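Monomethylamine methyltransferase mtmB1 (Methanosarcina barkeri, PDB 1NTH) catalyses transfer of the methyl group of monomethylamine to the corrinoid cofactor of its partner protein MtmC, a step in methanogenesis from methylamine. Local coordinates at residues 104-109 against 195-200; 146-152 against 378-384. One frame throughout, in Å; residues are numbered along the deposited sequence. Where two conformers were deposited one is given.

Contact 1 of 2, residues 104-109 against 195-200; sequences LGTGRD and GRPGMG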
loop_
_atom_site.group_PDB
_atom_site.type_symbol
_atom_site.label_atom_id
_atom_site.label_comp_id
_atom_site.label_asym_id
_atom_site.label_seq_id
_atom_site.Cartn_x
_atom_site.Cartn_y
_atom_site.Cartn_z
ATOM N N LEU A 104 1.796 17.921 6.109
ATOM C CA LEU A 104 2.328 17.132 7.216
ATOM C C LEU A 104 1.193 16.255 7.727
ATOM O O LEU A 104 0.042 16.693 7.780
ATOM C CB LEU A 104 2.827 18.035 8.349
ATOM C CG LEU A 104 4.061 18.883 8.039
ATOM C CD1 LEU A 104 4.357 19.804 9.215
ATOM C CD2 LEU A 104 5.254 17.963 7.760
ATOM N N GLY A 105 1.512 15.020 8.093
ATOM C CA GLY A 105 0.486 14.120 8.587
ATOM C C GLY A 105 -0.268 13.458 7.450
ATOM O O GLY A 105 0.039 13.674 6.276
ATOM N N THR A 106 -1.274 12.666 7.800
ATOM C CA THR A 106 -2.052 11.945 6.803
ATOM C C THR A 106 -3.521 11.854 7.208
ATOM O O THR A 106 -3.886 12.175 8.341
ATOM C CB THR A 106 -1.520 10.504 6.625
ATOM O OG1 THR A 106 -1.597 9.812 7.877
ATOM C CG2 THR A 106 -0.075 10.514 6.150
ATOM N N GLY A 107 -4.358 11.413 6.276
ATOM C CA GLY A 107 -5.774 11.274 6.563
ATOM C C GLY A 107 -6.444 12.564 6.986
ATOM O O GLY A 107 -6.067 13.651 6.551
ATOM N N ARG A 108 -7.454 12.442 7.842
ATOM C CA ARG A 108 -8.189 13.606 8.328
ATOM C C ARG A 108 -7.300 14.567 9.120
ATOM O O ARG A 108 -7.555 15.770 9.166
ATOM C CB ARG A 108 -9.351 13.140 9.220
ATOM C CG ARG A 108 -10.221 14.254 9.803
ATOM C CD ARG A 108 -9.722 14.764 11.158
ATOM N NE ARG A 108 -10.454 15.956 11.587
ATOM C CZ ARG A 108 -11.668 15.952 12.140
ATOM N NH1 ARG A 108 -12.312 14.810 12.358
ATOM N NH2 ARG A 108 -12.252 17.103 12.450
ATOM N N ASP A 109 -6.243 14.023 9.713
ATOM C CA ASP A 109 -5.339 14.790 10.560
ATOM C C ASP A 109 -4.217 15.552 9.856
ATOM O O ASP A 109 -3.436 16.254 10.499
ATOM C CB ASP A 109 -4.764 13.844 11.616
ATOM C CG ASP A 109 -5.844 12.985 12.266
ATOM O OD1 ASP A 109 -5.715 11.740 12.265
ATOM O OD2 ASP A 109 -6.834 13.560 12.772
ATOM N N GLY A 195 -7.550 10.085 19.168
ATOM C CA GLY A 195 -8.464 10.196 18.041
ATOM C C GLY A 195 -7.902 10.910 16.826
ATOM O O GLY A 195 -8.653 11.394 15.979
ATOM N N ARG A 196 -6.576 10.966 16.724
ATOM C CA ARG A 196 -5.930 11.646 15.605
ATOM C C ARG A 196 -4.738 10.808 15.134
ATOM O O ARG A 196 -3.588 11.244 15.209
ATOM C CB ARG A 196 -5.469 13.031 16.069
ATOM C CG ARG A 196 -6.577 13.821 16.770
ATOM C CD ARG A 196 -6.055 15.114 17.382
ATOM N NE ARG A 196 -5.663 16.084 16.362
ATOM C CZ ARG A 196 -5.065 17.242 16.624
ATOM N NH1 ARG A 196 -4.783 17.579 17.878
ATOM N NH2 ARG A 196 -4.750 18.064 15.632
ATOM N N PRO A 197 -5.008 9.599 14.618
ATOM C CA PRO A 197 -3.986 8.660 14.134
ATOM C C PRO A 197 -3.009 9.200 13.092
ATOM O O PRO A 197 -1.851 8.774 13.041
ATOM C CB PRO A 197 -4.809 7.500 13.559
ATOM C CG PRO A 197 -6.149 7.631 14.221
ATOM C CD PRO A 197 -6.362 9.109 14.295
ATOM N N GLY A 198 -3.476 10.130 12.267
ATOM C CA GLY A 198 -2.645 10.669 11.206
ATOM C C GLY A 198 -1.832 11.917 11.482
ATOM O O GLY A 198 -1.293 12.507 10.547
ATOM N N MET A 199 -1.722 12.328 12.742
ATOM C CA MET A 199 -0.940 13.526 13.043
ATOM C C MET A 199 0.515 13.386 12.618
ATOM O O MET A 199 1.138 12.347 12.830
ATOM C CB MET A 199 -0.981 13.850 14.539
ATOM C CG MET A 199 -2.280 14.465 15.007
ATOM S SD MET A 199 -2.166 14.913 16.757
ATOM C CE MET A 199 -1.327 16.501 16.657
ATOM N N GLY A 200 1.050 14.441 12.016
ATOM C CA GLY A 200 2.441 14.407 11.602
ATOM C C GLY A 200 3.321 14.670 12.810
ATOM O O GLY A 200 2.868 15.255 13.792
HETATM O O HOH W 1 -9.000 11.535 12.984
HETATM O O HOH W 2 -0.721 16.658 11.283
HETATM O O HOH W 3 -3.790 17.719 12.873
HETATM O O HOH W 4 -6.876 16.007 13.667
#
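With chi1 of Asp109 at -47°, its CG lies beside its own backbone N, anti to the carbonyl carbon, and the carboxylate reaches from the loop between strands 101-104 and 111-114 into the type I turn Arg196 to Met199. There Asp109 OD1 accepts from Gly198 N at 2.8 Å, on the anti side and 21° out of the carboxylate plane. Asp109 OD1 also lies 3.4 Å from Pro197 CD and takes a bond from Ser253 OG of a neighbouring subunit. An aspartate suits the place because one oxygen can serve both the turn and the subunit interface.

Backbone completes the joint. Thr106 N donates to Gly198 O at 2.8 Å, while Gly198 CA makes a CH...O contact with Thr106 O. A side chain on Gly198 would strike that oxygen, and one on Gly105 would run into Gly198 O, so both places suit glycine. Gly195, at positive phi, ends helix 174-193 in a Schellman motif, from which the chain turns directly into this loop.

The bend of Arg196 at chi3 (69°) turns its guanidinium back beside the turn, where Met199 SD rests 3.6 Å above one face, toward its rim. Arg196 NE stands 4.5 Å from Asp109 OD2, beyond a salt bridge, and a water spans the two. Another water joins Arg196 NH2 to Asp109 O, though NH2 also bonds Val153 O. The opposite charges therefore probably attract at longer range rather than as a direct ion pair, and the direct hold between the two loops rests on the two short N-H...O bonds.

Contact 2 of 2, residues 146-152 against 378-384; sequences SYALEKE and TTGMEAR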
loop_
_atom_site.group_PDB
_atom_site.type_symbol
_atom_site.label_atom_id
_atom_site.label_comp_id
_atom_site.label_asym_id
_atom_site.label_seq_id
_atom_site.Cartn_x
_atom_site.Cartn_y
_atom_site.Cartn_z
ATOM N N SER A 146 -0.941 14.298 25.844
ATOM C CA SER A 146 -1.391 15.578 26.381
ATOM C C SER A 146 -1.345 16.684 25.332
ATOM O O SER A 146 -1.984 17.722 25.494
ATOM C CB SER A 146 -0.575 15.981 27.620
ATOM O OG SER A 146 0.707 16.484 27.285
ATOM N N TYR A 147 -0.591 16.465 24.257
ATOM C CA TYR A 147 -0.517 17.449 23.185
ATOM C C TYR A 147 -1.532 17.107 22.104
ATOM O O TYR A 147 -2.226 17.989 21.596
ATOM C CB TYR A 147 0.882 17.495 22.565
ATOM C CG TYR A 147 1.950 17.933 23.533
ATOM C CD1 TYR A 147 2.560 17.015 24.383
ATOM C CD2 TYR A 147 2.344 19.270 23.606
ATOM C CE1 TYR A 147 3.543 17.415 25.283
ATOM C CE2 TYR A 147 3.325 19.682 24.505
ATOM C CZ TYR A 147 3.921 18.749 25.337
ATOM O OH TYR A 147 4.915 19.135 26.205
ATOM N N ALA A 148 -1.625 15.822 21.766
ATOM C CA ALA A 148 -2.563 15.381 20.734
ATOM C C ALA A 148 -4.005 15.655 21.144
ATOM O O ALA A 148 -4.857 15.889 20.294
ATOM C CB ALA A 148 -2.376 13.894 20.449
ATOM N N LEU A 149 -4.269 15.631 22.448
ATOM C CA LEU A 149 -5.616 15.887 22.954
ATOM C C LEU A 149 -6.015 17.360 22.853
ATOM O O LEU A 149 -7.189 17.698 22.999
ATOM C CB LEU A 149 -5.729 15.417 24.410
ATOM C CG LEU A 149 -5.762 13.899 24.615
ATOM C CD1 LEU A 149 -5.599 13.568 26.093
ATOM C CD2 LEU A 149 -7.074 13.339 24.071
ATOM N N GLU A 150 -5.039 18.230 22.610
ATOM C CA GLU A 150 -5.305 19.662 22.479
ATOM C C GLU A 150 -5.650 20.003 21.032
ATOM O O GLU A 150 -4.840 19.785 20.133
ATOM C CB GLU A 150 -4.071 20.474 22.895
ATOM C CG GLU A 150 -3.714 20.413 24.373
ATOM C CD GLU A 150 -4.776 21.041 25.258
ATOM O OE1 GLU A 150 -5.426 22.009 24.808
ATOM O OE2 GLU A 150 -4.948 20.579 26.408
ATOM N N LYS A 151 -6.845 20.539 20.795
ATOM C CA LYS A 151 -7.228 20.909 19.433
ATOM C C LYS A 151 -6.329 22.007 18.873
ATOM O O LYS A 151 -6.238 22.187 17.656
ATOM C CB LYS A 151 -8.690 21.361 19.383
ATOM C CG LYS A 151 -9.673 20.205 19.412
ATOM C CD LYS A 151 -11.080 20.659 19.076
ATOM C CE LYS A 151 -12.000 19.459 18.885
ATOM N NZ LYS A 151 -13.363 19.873 18.461
ATOM N N GLU A 152 -5.671 22.746 19.761
ATOM C CA GLU A 152 -4.762 23.817 19.356
ATOM C C GLU A 152 -3.550 23.266 18.610
ATOM O O GLU A 152 -2.972 23.946 17.762
ATOM C CB GLU A 152 -4.254 24.581 20.585
ATOM C CG GLU A 152 -5.216 25.595 21.186
ATOM C CD GLU A 152 -5.490 26.767 20.263
ATOM O OE1 GLU A 152 -4.572 27.178 19.518
ATOM O OE2 GLU A 152 -6.622 27.292 20.296
ATOM N N THR A 378 7.408 19.074 30.798
ATOM C CA THR A 378 6.798 19.624 29.590
ATOM C C THR A 378 5.395 19.031 29.506
ATOM O O THR A 378 5.221 17.827 29.701
ATOM C CB THR A 378 7.554 19.222 28.294
ATOM O OG1 THR A 378 7.567 17.793 28.170
ATOM C CG2 THR A 378 8.981 19.741 28.311
ATOM N N THR A 379 4.394 19.864 29.239
ATOM C CA THR A 379 3.026 19.362 29.113
ATOM C C THR A 379 2.273 20.103 28.014
ATOM O O THR A 379 2.667 21.195 27.600
ATOM C CB THR A 379 2.211 19.523 30.416
ATOM O OG1 THR A 379 1.681 20.852 30.483
ATOM C CG2 THR A 379 3.079 19.254 31.638
ATOM N N GLY A 380 1.178 19.503 27.560
ATOM C CA GLY A 380 0.372 20.102 26.511
ATOM C C GLY A 380 -0.205 21.466 26.842
ATOM O O GLY A 380 -0.565 22.215 25.938
ATOM N N MET A 381 -0.305 21.799 28.126
ATOM C CA MET A 381 -0.846 23.100 28.517
ATOM C C MET A 381 -0.021 24.253 27.955
ATOM O O MET A 381 -0.573 25.278 27.566
ATOM C CB MET A 381 -0.917 23.223 30.043
ATOM C CG MET A 381 -2.079 22.474 30.678
ATOM S SD MET A 381 -3.700 23.167 30.250
ATOM C CE MET A 381 -3.927 24.358 31.587
ATOM N N GLU A 382 1.298 24.092 27.912
ATOM C CA GLU A 382 2.148 25.150 27.379
ATOM C C GLU A 382 1.903 25.328 25.881
ATOM O O GLU A 382 1.933 26.449 25.368
ATOM C CB GLU A 382 3.627 24.841 27.645
ATOM C CG GLU A 382 3.980 24.751 29.131
ATOM C CD GLU A 382 4.141 23.319 29.610
ATOM O OE1 GLU A 382 5.089 22.643 29.151
ATOM O OE2 GLU A 382 3.322 22.867 30.440
ATOM N N ALA A 383 1.657 24.224 25.183
ATOM C CA ALA A 383 1.387 24.279 23.751
ATOM C C ALA A 383 0.019 24.912 23.505
ATOM O O ALA A 383 -0.192 25.582 22.493
ATOM C CB ALA A 383 1.434 22.874 23.149
ATOM N N ARG A 384 -0.917 24.691 24.424
ATOM C CA ARG A 384 -2.242 25.277 24.276
ATOM C C ARG A 384 -2.121 26.802 24.314
ATOM O O ARG A 384 -2.734 27.502 23.511
ATOM C CB ARG A 384 -3.177 24.817 25.402
ATOM C CG ARG A 384 -4.581 25.401 25.285
ATOM C CD ARG A 384 -5.372 25.254 26.576
ATOM N NE ARG A 384 -5.628 23.861 26.927
ATOM C CZ ARG A 384 -6.324 23.480 27.993
ATOM N NH1 ARG A 384 -6.835 24.393 28.811
ATOM N NH2 ARG A 384 -6.512 22.192 28.242
HETATM O O HOH W 5 5.372 21.726 26.304
#
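The backbones come closest where the end of helix 140-148 meets the first turn of helix 380-393, with the CA atoms of Tyr147 and Gly380 4.3 Å apart. Gly380 CA lies over one face of the Tyr147 ring, 3.7 Å from its centroid, in a CH-pi contact, and Ala383 CB meets the ring's edge near its plane. Small residues suit this surface: a side chain on Gly380 would collide with Ser146 O. Gly380 N donates to Ser146 OG over 3.1 Å, and that hydroxyl also bonds Val143 O in its own helix.

Thr379 is the N-cap of helix 380-393 and forms a capping box with Glu382: Thr379 N donates nearly straight (171°) to Glu382 OE1, while Thr379 OG1 accepts from Met381 N. A water at the edge of the Tyr147 ring links its OH to Glu382 OE1.

One turn on, a chi1 of -180°, CG anti to the backbone N, and a bend at chi3 bring the Arg384 guanidinium side-on to Glu150. Arg384 NE meets Glu150 OE1 at 2.8 Å from above the carboxylate plane; Arg384 NH2 reaches Glu150 OE2 at 2.9 Å, on its syn lone pair. Met381 SD sits over the guanidinium centre, and Phe3 of a neighbouring subunit makes a cation-pi contact with Arg384. A leucine in place of Arg384 would probably leave the buried Glu150 carboxylate without its countercharge. Glu152 packs its CG 3.9 Å from Arg384 O and sends its carboxylate to Lys123 and Arg391.

How the contacts relate
Both contacts of this TIM-barrel protein are largely buried and border a second subunit, but contact 1 has an exposed residue, Thr106, whereas every touching residue of contact 2 is buried. Contact 1 joins two loops through glycines, one backbone bond, an aspartate carboxylate and bridging waters; contact 2 packs the end of one helix against the capped start of another, where a tyrosine ring and a buried, direct salt bridge fit. Their centres lie 16 Å apart, and their segments alternate along the chain. They meet where Arg196 NH1 probably bonds Ala148 O, at 2.9 Å, and Met199 SD packs on Ala148 CB. Segment 146-152 thus touches both loop 195-200 and helix 380-393.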